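Side-chain contacts in ADP compounds hydrolase NudE (Escherichia coli, PDB 1VHZ), which hydrolyses ADP-ribose, NADH, Ap3A and Ap2A, using magnesium or another divalent cation, as a homodimeric Nudix enzyme: residues K113-A118 against L175-E180; L62-E67 against M158-D163; Y75-S80 against P148-P153. All coordinates share one frame; numbering follows the deposited sequence. Where two conformers were deposited one is given.

Contact 1. Residues K113-A118 against L175-E180; sequences KKLSMA and LFLVRE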
loop_
_atom_site.group_PDB
_atom_site.type_symbol
_atom_site.label_atom_id
_atom_site.label_comp_id
_atom_site.label_asym_id
_atom_site.label_seq_id
_atom_site.Cartn_x
_atom_site.Cartn_y
_atom_site.Cartn_z
ATOM N N LYS A 113 -9.202 -11.132 1.216
ATOM C CA LYS A 113 -9.423 -9.814 0.627
ATOM C C LYS A 113 -8.490 -9.598 -0.554
ATOM O O LYS A 113 -7.382 -10.160 -0.600
ATOM C CB LYS A 113 -9.088 -8.750 1.701
ATOM C CG LYS A 113 -9.764 -7.378 1.503
ATOM C CD LYS A 113 -11.188 -7.465 2.014
ATOM C CE LYS A 113 -12.112 -6.403 1.477
ATOM N NZ LYS A 113 -13.464 -6.551 2.119
ATOM N N LYS A 114 -8.959 -8.717 -1.433
ATOM C CA LYS A 114 -8.143 -8.343 -2.595
ATOM C C LYS A 114 -7.907 -6.841 -2.507
ATOM O O LYS A 114 -8.844 -6.050 -2.383
ATOM C CB LYS A 114 -8.804 -8.741 -3.898
ATOM C CG LYS A 114 -8.072 -8.233 -5.136
ATOM C CD LYS A 114 -8.960 -8.468 -6.355
ATOM C CE LYS A 114 -8.547 -9.692 -7.119
ATOM N NZ LYS A 114 -9.593 -10.145 -8.075
ATOM N N LEU A 115 -6.656 -6.409 -2.610
ATOM C CA LEU A 115 -6.401 -4.973 -2.483
ATOM C C LEU A 115 -5.589 -4.399 -3.633
ATOM O O LEU A 115 -4.704 -5.065 -4.139
ATOM C CB LEU A 115 -5.575 -4.758 -1.210
ATOM C CG LEU A 115 -6.166 -4.305 0.092
ATOM C CD1 LEU A 115 -7.635 -4.610 0.303
ATOM C CD2 LEU A 115 -5.346 -4.869 1.262
ATOM N N SER A 116 -5.866 -3.138 -3.938
ATOM C CA SER A 116 -5.073 -2.411 -4.933
ATOM C C SER A 116 -4.022 -1.612 -4.150
ATOM O O SER A 116 -4.139 -1.532 -2.907
ATOM C CB SER A 116 -6.013 -1.429 -5.654
ATOM O OG SER A 116 -6.209 -0.304 -4.813
ATOM N N MET A 117 -2.964 -1.125 -4.769
ATOM C CA MET A 117 -1.948 -0.331 -4.078
ATOM C C MET A 117 -1.568 0.870 -4.958
ATOM O O MET A 117 -1.037 0.729 -6.050
ATOM C CB MET A 117 -0.695 -1.121 -3.751
ATOM C CG MET A 117 -0.778 -2.483 -3.113
ATOM S SD MET A 117 -0.922 -3.837 -4.292
ATOM C CE MET A 117 0.594 -4.743 -4.005
ATOM N N ALA A 118 -1.870 2.081 -4.518
ATOM C CA ALA A 118 -1.583 3.289 -5.285
ATOM C C ALA A 118 -1.970 3.145 -6.751
ATOM O O ALA A 118 -1.144 3.174 -7.667
ATOM C CB ALA A 118 -0.124 3.694 -5.115
ATOM N N LEU A 175 -2.720 -7.551 8.633
ATOM C CA LEU A 175 -2.760 -7.784 10.064
ATOM C C LEU A 175 -4.151 -7.521 10.639
ATOM O O LEU A 175 -4.726 -8.376 11.291
ATOM C CB LEU A 175 -1.738 -6.859 10.749
ATOM C CG LEU A 175 -1.618 -7.052 12.253
ATOM C CD1 LEU A 175 -0.962 -8.393 12.569
ATOM C CD2 LEU A 175 -0.885 -5.887 12.899
ATOM N N PHE A 176 -4.714 -6.353 10.352
ATOM C CA PHE A 176 -6.043 -5.974 10.812
ATOM C C PHE A 176 -7.136 -6.832 10.170
ATOM O O PHE A 176 -8.128 -7.131 10.835
ATOM C CB PHE A 176 -6.304 -4.490 10.492
ATOM C CG PHE A 176 -5.744 -3.493 11.470
ATOM C CD1 PHE A 176 -4.689 -2.676 11.125
ATOM C CD2 PHE A 176 -6.301 -3.354 12.741
ATOM C CE1 PHE A 176 -4.195 -1.719 12.004
ATOM C CE2 PHE A 176 -5.799 -2.416 13.631
ATOM C CZ PHE A 176 -4.744 -1.591 13.267
ATOM N N LEU A 177 -7.007 -7.227 8.909
ATOM C CA LEU A 177 -8.029 -8.056 8.265
ATOM C C LEU A 177 -8.067 -9.457 8.864
ATOM O O LEU A 177 -9.138 -10.017 9.092
ATOM C CB LEU A 177 -7.833 -8.110 6.745
ATOM C CG LEU A 177 -8.168 -6.789 6.017
ATOM C CD1 LEU A 177 -7.503 -6.752 4.653
ATOM C CD2 LEU A 177 -9.671 -6.569 5.916
ATOM N N VAL A 178 -6.904 -10.023 9.178
ATOM C CA VAL A 178 -6.841 -11.353 9.784
ATOM C C VAL A 178 -7.403 -11.336 11.195
ATOM O O VAL A 178 -8.134 -12.221 11.652
ATOM C CB VAL A 178 -5.388 -11.857 9.753
ATOM C CG1 VAL A 178 -5.255 -13.124 10.597
ATOM C CG2 VAL A 178 -4.969 -12.127 8.302
ATOM N N ARG A 179 -7.077 -10.281 11.942
ATOM C CA ARG A 179 -7.603 -10.136 13.306
ATOM C C ARG A 179 -9.129 -10.048 13.270
ATOM O O ARG A 179 -9.782 -10.645 14.123
ATOM C CB ARG A 179 -7.027 -8.876 13.924
ATOM C CG ARG A 179 -7.442 -8.660 15.409
ATOM C CD ARG A 179 -7.427 -7.164 15.564
ATOM N NE ARG A 179 -7.212 -6.553 16.839
ATOM C CZ ARG A 179 -7.519 -5.243 16.979
ATOM N NH1 ARG A 179 -7.333 -4.641 18.135
ATOM N NH2 ARG A 179 -8.012 -4.581 15.929
ATOM N N GLU A 180 -9.695 -9.300 12.311
ATOM C CA GLU A 180 -11.148 -9.213 12.207
ATOM C C GLU A 180 -11.723 -10.617 11.939
ATOM O O GLU A 180 -12.672 -11.035 12.579
ATOM C CB GLU A 180 -11.623 -8.340 11.059
ATOM C CG GLU A 180 -11.967 -6.925 11.250
ATOM C CD GLU A 180 -12.389 -6.444 12.608
ATOM O OE1 GLU A 180 -13.596 -6.445 12.908
ATOM O OE2 GLU A 180 -11.500 -6.039 13.393
#
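Leu177 reaches out of its helix and lays its CD1 methyl against the root of the Lys113 side chain, the two side chains crossing at about a right angle. The methyl sits nearly evenly over the first two methylenes: Leu177 CD1 is 3.9 Å from Lys113 CB and again 3.9 Å from Lys113 CG. What touches is therefore the greasy start of the lysine, not its charge. Lys113 starts with CG anti to its backbone N (chi1 -157°) and then bends at chi2 (80°), which turns the outer part of the chain away from the helix. Its NZ goes on to the second subunit, where it is hydrogen-bonded to the backbone carbonyl of Leu161.

Leu115, two residues on and pointing to the same side of the strand, meets the same methyl more loosely, with its CD2 4.4 Å from Leu177 CD1. One leucine methyl thus serves two strand residues, and the contact is apolar throughout. It belongs to the alpha/beta/alpha sandwich of the Nudix fold: strand 104-116 is part of the mixed sheet, and helix 169-184 lies across one face of it. Next to strand 104-116 runs strand 125-136, held to it by backbone hydrogen bonds of Lys113 with Ile128 and of Leu115 with Met126; Ile128 also touches both Leu115 and Leu177, widening the apolar patch under the helix.

Other residues of the helix segment face the dimer partner, the ring of Phe176 meeting Phe176 of the second subunit with the planes only about 10° apart, and Arg179 forming a salt bridge with Glu180 of the second subunit.

Contact 2. Residues L62-E67 against M158-D163; sequences LILIRE and MDLLED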
loop_
_atom_site.group_PDB
_atom_site.type_symbol
_atom_site.label_atom_id
_atom_site.label_comp_id
_atom_site.label_asym_id
_atom_site.label_seq_id
_atom_site.Cartn_x
_atom_site.Cartn_y
_atom_site.Cartn_z
ATOM N N LEU A 62 1.603 -16.509 14.465
ATOM C CA LEU A 62 1.697 -16.074 13.079
ATOM C C LEU A 62 3.116 -16.513 12.645
ATOM O O LEU A 62 3.974 -16.601 13.539
ATOM C CB LEU A 62 1.698 -14.553 13.033
ATOM C CG LEU A 62 0.505 -13.765 12.564
ATOM C CD1 LEU A 62 -0.789 -14.536 12.582
ATOM C CD2 LEU A 62 0.384 -12.466 13.353
ATOM N N ILE A 63 3.336 -16.798 11.396
ATOM C CA ILE A 63 4.670 -17.120 10.913
ATOM C C ILE A 63 5.084 -15.920 10.023
ATOM O O ILE A 63 4.457 -15.736 8.983
ATOM C CB ILE A 63 4.823 -18.373 10.046
ATOM C CG1 ILE A 63 4.343 -19.644 10.740
ATOM C CG2 ILE A 63 6.301 -18.511 9.659
ATOM C CD1 ILE A 63 5.017 -19.930 12.063
ATOM N N LEU A 64 6.043 -15.135 10.467
ATOM C CA LEU A 64 6.484 -13.974 9.690
ATOM C C LEU A 64 7.848 -14.306 9.088
ATOM O O LEU A 64 8.466 -15.252 9.573
ATOM C CB LEU A 64 6.723 -12.769 10.597
ATOM C CG LEU A 64 5.582 -12.121 11.369
ATOM C CD1 LEU A 64 4.531 -11.561 10.432
ATOM C CD2 LEU A 64 4.947 -13.058 12.374
ATOM N N ILE A 65 8.297 -13.520 8.113
ATOM C CA ILE A 65 9.607 -13.723 7.543
ATOM C C ILE A 65 10.380 -12.395 7.480
ATOM O O ILE A 65 9.785 -11.327 7.511
ATOM C CB ILE A 65 9.597 -14.344 6.137
ATOM C CG1 ILE A 65 8.644 -13.554 5.230
ATOM C CG2 ILE A 65 9.194 -15.815 6.175
ATOM C CD1 ILE A 65 8.923 -13.711 3.764
ATOM N N ARG A 66 11.707 -12.487 7.441
ATOM C CA ARG A 66 12.582 -11.330 7.324
ATOM C C ARG A 66 13.110 -11.367 5.884
ATOM O O ARG A 66 13.537 -12.418 5.416
ATOM C CB ARG A 66 13.679 -11.316 8.374
ATOM C CG ARG A 66 13.131 -11.232 9.797
ATOM C CD ARG A 66 14.240 -11.203 10.847
ATOM N NE ARG A 66 13.659 -11.064 12.183
ATOM C CZ ARG A 66 13.154 -9.978 12.738
ATOM N NH1 ARG A 66 12.641 -10.047 13.976
ATOM N NH2 ARG A 66 13.139 -8.801 12.100
ATOM N N GLU A 67 13.002 -10.259 5.163
ATOM C CA GLU A 67 13.391 -10.245 3.755
ATOM C C GLU A 67 13.994 -8.918 3.351
ATOM O O GLU A 67 13.477 -7.835 3.669
ATOM C CB GLU A 67 12.101 -10.523 2.927
ATOM C CG GLU A 67 12.343 -10.637 1.436
ATOM C CD GLU A 67 11.221 -11.363 0.702
ATOM O OE1 GLU A 67 11.485 -11.993 -0.346
ATOM O OE2 GLU A 67 10.065 -11.321 1.169
ATOM N N MET A 158 -1.096 -7.376 17.555
ATOM C CA MET A 158 -1.061 -5.938 17.419
ATOM C C MET A 158 0.256 -5.339 17.842
ATOM O O MET A 158 0.557 -4.224 17.378
ATOM C CB MET A 158 -2.270 -5.263 18.097
ATOM C CG MET A 158 -3.619 -5.758 17.553
ATOM S SD MET A 158 -3.622 -6.212 15.792
ATOM C CE MET A 158 -3.638 -4.614 15.021
ATOM N N ASP A 159 1.123 -6.013 18.613
ATOM C CA ASP A 159 2.422 -5.418 18.950
ATOM C C ASP A 159 3.271 -5.226 17.691
ATOM O O ASP A 159 4.244 -4.445 17.712
ATOM C CB ASP A 159 3.212 -6.258 19.937
ATOM C CG ASP A 159 2.554 -6.545 21.258
ATOM O OD1 ASP A 159 1.553 -5.884 21.595
ATOM O OD2 ASP A 159 3.026 -7.457 21.976
ATOM N N LEU A 160 2.977 -5.910 16.580
ATOM C CA LEU A 160 3.762 -5.754 15.357
ATOM C C LEU A 160 3.789 -4.315 14.849
ATOM O O LEU A 160 4.729 -3.893 14.165
ATOM C CB LEU A 160 3.247 -6.682 14.249
ATOM C CG LEU A 160 3.696 -8.157 14.350
ATOM C CD1 LEU A 160 2.789 -9.041 13.519
ATOM C CD2 LEU A 160 5.158 -8.302 13.926
ATOM N N LEU A 161 2.799 -3.510 15.202
ATOM C CA LEU A 161 2.672 -2.110 14.858
ATOM C C LEU A 161 3.695 -1.226 15.555
ATOM O O LEU A 161 3.729 -0.011 15.296
ATOM C CB LEU A 161 1.257 -1.627 15.248
ATOM C CG LEU A 161 0.155 -1.657 14.205
ATOM C CD1 LEU A 161 0.466 -2.504 12.994
ATOM C CD2 LEU A 161 -1.190 -2.039 14.822
ATOM N N GLU A 162 4.468 -1.772 16.494
ATOM C CA GLU A 162 5.511 -1.018 17.175
ATOM C C GLU A 162 6.854 -1.282 16.496
ATOM O O GLU A 162 7.894 -0.746 16.881
ATOM C CB GLU A 162 5.579 -1.340 18.662
ATOM C CG GLU A 162 4.359 -0.843 19.443
ATOM C CD GLU A 162 4.217 0.667 19.367
ATOM O OE1 GLU A 162 3.102 1.176 19.569
ATOM O OE2 GLU A 162 5.219 1.376 19.096
ATOM N N ASP A 163 6.845 -2.152 15.479
ATOM C CA ASP A 163 8.094 -2.426 14.752
ATOM C C ASP A 163 8.074 -1.737 13.399
ATOM O O ASP A 163 7.357 -2.152 12.482
ATOM C CB ASP A 163 8.288 -3.933 14.551
ATOM C CG ASP A 163 9.652 -4.278 14.011
ATOM O OD1 ASP A 163 10.017 -5.473 14.086
ATOM O OD2 ASP A 163 10.383 -3.384 13.517
HETATM O O HOH W 1 12.437 -5.990 13.112
HETATM O O HOH W 2 11.323 -7.882 15.824
#
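The 3-10 segment 158-162, in the connection between strand 149-153 and helix 169-184 of the Nudix fold, presses Leu160 against Leu62 and Leu64 of strand 61-69. Only one branch of Leu160 does the touching. Its CD1 methyl comes within 4.2 Å of Leu62 CD2 and within 4.3 Å of Leu64 CD1, so one methyl bridges two residues that project from the same side of the strand. The side chain of Leu160 runs at a slant to that of Leu62.

Further along, the contact turns polar and works through water. Arg66 and Asp163 carry opposite charges but do not meet: Arg66 NH2 lies 5.0 Å from Asp163 OD1. Two waters fill in, both in the guanidinium plane at its edge. One accepts from Arg66 NH2 at 3.1 Å, the other from Arg66 NH1, and each donates to Asp163 OD1, the first at 2.7 Å. The second carboxylate oxygen, Asp163 OD2, is hydrogen-bonded to the backbone N of Asp165, which helps fix the group.

Around this junction, Leu62 also packs on Val55 and Ile57 of strand 51-58, Leu160 leans on Trp152 of strand 149-153, and Met158 and Leu161 reach Leu175 of helix 169-184.

Contact 3. Residues Y75-S80 against P148-P153; sequences YELGFS and PQVRWP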
loop_
_atom_site.group_PDB
_atom_site.type_symbol
_atom_site.label_atom_id
_atom_site.label_comp_id
_atom_site.label_asym_id
_atom_site.label_seq_id
_atom_site.Cartn_x
_atom_site.Cartn_y
_atom_site.Cartn_z
ATOM N N TYR A 75 16.061 -4.879 6.095
ATOM C CA TYR A 75 15.313 -6.113 6.167
ATOM C C TYR A 75 13.906 -5.808 6.652
ATOM O O TYR A 75 13.748 -5.115 7.657
ATOM C CB TYR A 75 15.999 -7.124 7.089
ATOM C CG TYR A 75 17.110 -7.851 6.360
ATOM C CD1 TYR A 75 18.425 -7.413 6.426
ATOM C CD2 TYR A 75 16.808 -8.963 5.569
ATOM C CE1 TYR A 75 19.420 -8.091 5.750
ATOM C CE2 TYR A 75 17.794 -9.625 4.884
ATOM C CZ TYR A 75 19.102 -9.181 4.967
ATOM O OH TYR A 75 20.093 -9.849 4.273
ATOM N N GLU A 76 12.894 -6.265 5.895
ATOM C CA GLU A 76 11.548 -6.000 6.428
ATOM C C GLU A 76 11.112 -7.226 7.225
ATOM O O GLU A 76 11.792 -8.256 7.170
ATOM C CB GLU A 76 10.595 -5.498 5.405
ATOM C CG GLU A 76 10.109 -6.259 4.259
ATOM C CD GLU A 76 9.141 -5.576 3.311
ATOM O OE1 GLU A 76 9.418 -5.635 2.089
ATOM O OE2 GLU A 76 8.088 -5.042 3.720
ATOM N N LEU A 77 10.174 -7.049 8.131
ATOM C CA LEU A 77 9.600 -8.109 8.934
ATOM C C LEU A 77 8.130 -8.168 8.457
ATOM O O LEU A 77 7.487 -7.100 8.440
ATOM C CB LEU A 77 9.593 -7.814 10.425
ATOM C CG LEU A 77 8.769 -8.789 11.290
ATOM C CD1 LEU A 77 9.334 -10.201 11.204
ATOM C CD2 LEU A 77 8.727 -8.333 12.748
ATOM N N GLY A 78 7.662 -9.308 7.984
ATOM C CA GLY A 78 6.278 -9.319 7.512
ATOM C C GLY A 78 5.825 -10.656 6.964
ATOM O O GLY A 78 6.397 -11.698 7.243
ATOM N N PHE A 79 4.747 -10.595 6.198
ATOM C CA PHE A 79 4.141 -11.770 5.610
ATOM C C PHE A 79 4.749 -12.098 4.250
ATOM O O PHE A 79 5.164 -11.226 3.493
ATOM C CB PHE A 79 2.624 -11.581 5.488
ATOM C CG PHE A 79 1.984 -11.232 6.809
ATOM C CD1 PHE A 79 1.367 -10.009 6.998
ATOM C CD2 PHE A 79 2.031 -12.132 7.870
ATOM C CE1 PHE A 79 0.777 -9.696 8.217
ATOM C CE2 PHE A 79 1.453 -11.823 9.085
ATOM C CZ PHE A 79 0.818 -10.604 9.265
ATOM N N SER A 80 4.825 -13.383 3.998
ATOM C CA SER A 80 5.354 -13.924 2.737
ATOM C C SER A 80 4.493 -13.441 1.595
ATOM O O SER A 80 3.257 -13.346 1.678
ATOM C CB SER A 80 5.418 -15.453 2.936
ATOM O OG SER A 80 5.149 -16.121 1.725
ATOM N N PRO A 148 14.636 -15.848 7.131
ATOM C CA PRO A 148 14.485 -16.210 8.537
ATOM C C PRO A 148 13.020 -16.076 8.933
ATOM O O PRO A 148 12.357 -15.133 8.497
ATOM C CB PRO A 148 15.384 -15.252 9.297
ATOM C CG PRO A 148 16.292 -14.658 8.289
ATOM C CD PRO A 148 15.548 -14.707 6.960
ATOM N N GLN A 149 12.519 -17.054 9.665
ATOM C CA GLN A 149 11.159 -17.109 10.138
ATOM C C GLN A 149 11.034 -16.567 11.552
ATOM O O GLN A 149 11.964 -16.641 12.360
ATOM C CB GLN A 149 10.644 -18.570 10.115
ATOM C CG GLN A 149 10.383 -19.057 8.708
ATOM C CD GLN A 149 10.043 -20.519 8.599
ATOM O OE1 GLN A 149 9.260 -21.034 9.388
ATOM N NE2 GLN A 149 10.612 -21.191 7.592
ATOM N N VAL A 150 9.914 -15.901 11.822
ATOM C CA VAL A 150 9.642 -15.353 13.148
ATOM C C VAL A 150 8.240 -15.783 13.601
ATOM O O VAL A 150 7.248 -15.513 12.903
ATOM C CB VAL A 150 9.733 -13.827 13.212
ATOM C CG1 VAL A 150 9.462 -13.335 14.647
ATOM C CG2 VAL A 150 11.088 -13.305 12.759
ATOM N N ARG A 151 8.165 -16.504 14.703
ATOM C CA ARG A 151 6.882 -16.932 15.258
ATOM C C ARG A 151 6.364 -15.809 16.168
ATOM O O ARG A 151 7.100 -15.336 17.034
ATOM C CB ARG A 151 7.033 -18.255 16.018
ATOM C CG ARG A 151 6.960 -19.431 15.039
ATOM C CD ARG A 151 7.603 -20.686 15.612
ATOM N NE ARG A 151 6.875 -21.875 15.165
ATOM C CZ ARG A 151 6.801 -22.317 13.917
ATOM N NH1 ARG A 151 7.417 -21.689 12.923
ATOM N NH2 ARG A 151 6.090 -23.406 13.660
ATOM N N TRP A 152 5.167 -15.332 15.898
ATOM C CA TRP A 152 4.573 -14.226 16.633
ATOM C C TRP A 152 3.197 -14.615 17.157
ATOM O O TRP A 152 2.315 -14.960 16.372
ATOM C CB TRP A 152 4.447 -13.018 15.688
ATOM C CG TRP A 152 4.328 -11.723 16.433
ATOM C CD1 TRP A 152 3.223 -11.226 17.077
ATOM C CD2 TRP A 152 5.368 -10.748 16.583
ATOM N NE1 TRP A 152 3.513 -10.000 17.630
ATOM C CE2 TRP A 152 4.827 -9.685 17.331
ATOM C CE3 TRP A 152 6.696 -10.677 16.149
ATOM C CZ2 TRP A 152 5.587 -8.562 17.670
ATOM C CZ3 TRP A 152 7.463 -9.562 16.480
ATOM C CH2 TRP A 152 6.884 -8.521 17.247
ATOM N N PRO A 153 3.030 -14.559 18.472
ATOM C CA PRO A 153 1.796 -14.966 19.096
ATOM C C PRO A 153 0.606 -14.132 18.666
ATOM O O PRO A 153 0.660 -12.905 18.692
ATOM C CB PRO A 153 2.047 -14.861 20.585
ATOM C CG PRO A 153 3.418 -14.363 20.784
ATOM C CD PRO A 153 4.065 -14.157 19.447
#
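Leu77 extends its CG away from the backbone nitrogen (chi1 169°) and swings its two methyls toward strand 149-153, one to each of two residues there. Leu77 CD1 meets Val150 CG2 at 3.9 Å, while Leu77 CD2 comes to 4.1 Å from Trp152 CZ3. In Trp152, chi1 of -159° with chi2 at -77° puts the six-membered ring of the indole next to the leucine. Leu77 crosses each of these side chains at about a right angle, and its methyl approaches the indole obliquely. The pyrrole end of the indole is held by a hydrogen bond from Trp152 NE1 to the carbonyl of His156.

Leu160 also packs on Leu77, adding a fourth apolar group. The two segments share no backbone bonds because strand 61-69 runs between them: Ile65 pairs with Gly78 on one edge, Leu64 with Val150 on the other. Side chains of second-neighbour strands thus meet across the one in the middle, over the mixed sheet of the Nudix fold, where strand 74-78 is followed by strand 80-83, on which the Nudix box begins.

Contacts 2 and 3 are close neighbours, their centres about 5 Å apart, and both are built around strand 61-69, which pairs with strands 74-78 and 149-153. The centre of contact 1 lies about 15 Å from that of contact 2 and about 17 Å from that of contact 3, where strand 104-116 of the same sheet meets helix 169-184. Along the chain contact 3 is nested inside the loop closed by contact 2, whereas contact 1 crosses both, its segments alternating with theirs. Contact 1 sets helix 169-184 on the sheet and contact 2 the 3-10 segment before it, while contact 3 joins strands within the sheet; contacts 1 and 3 both touch the second subunit.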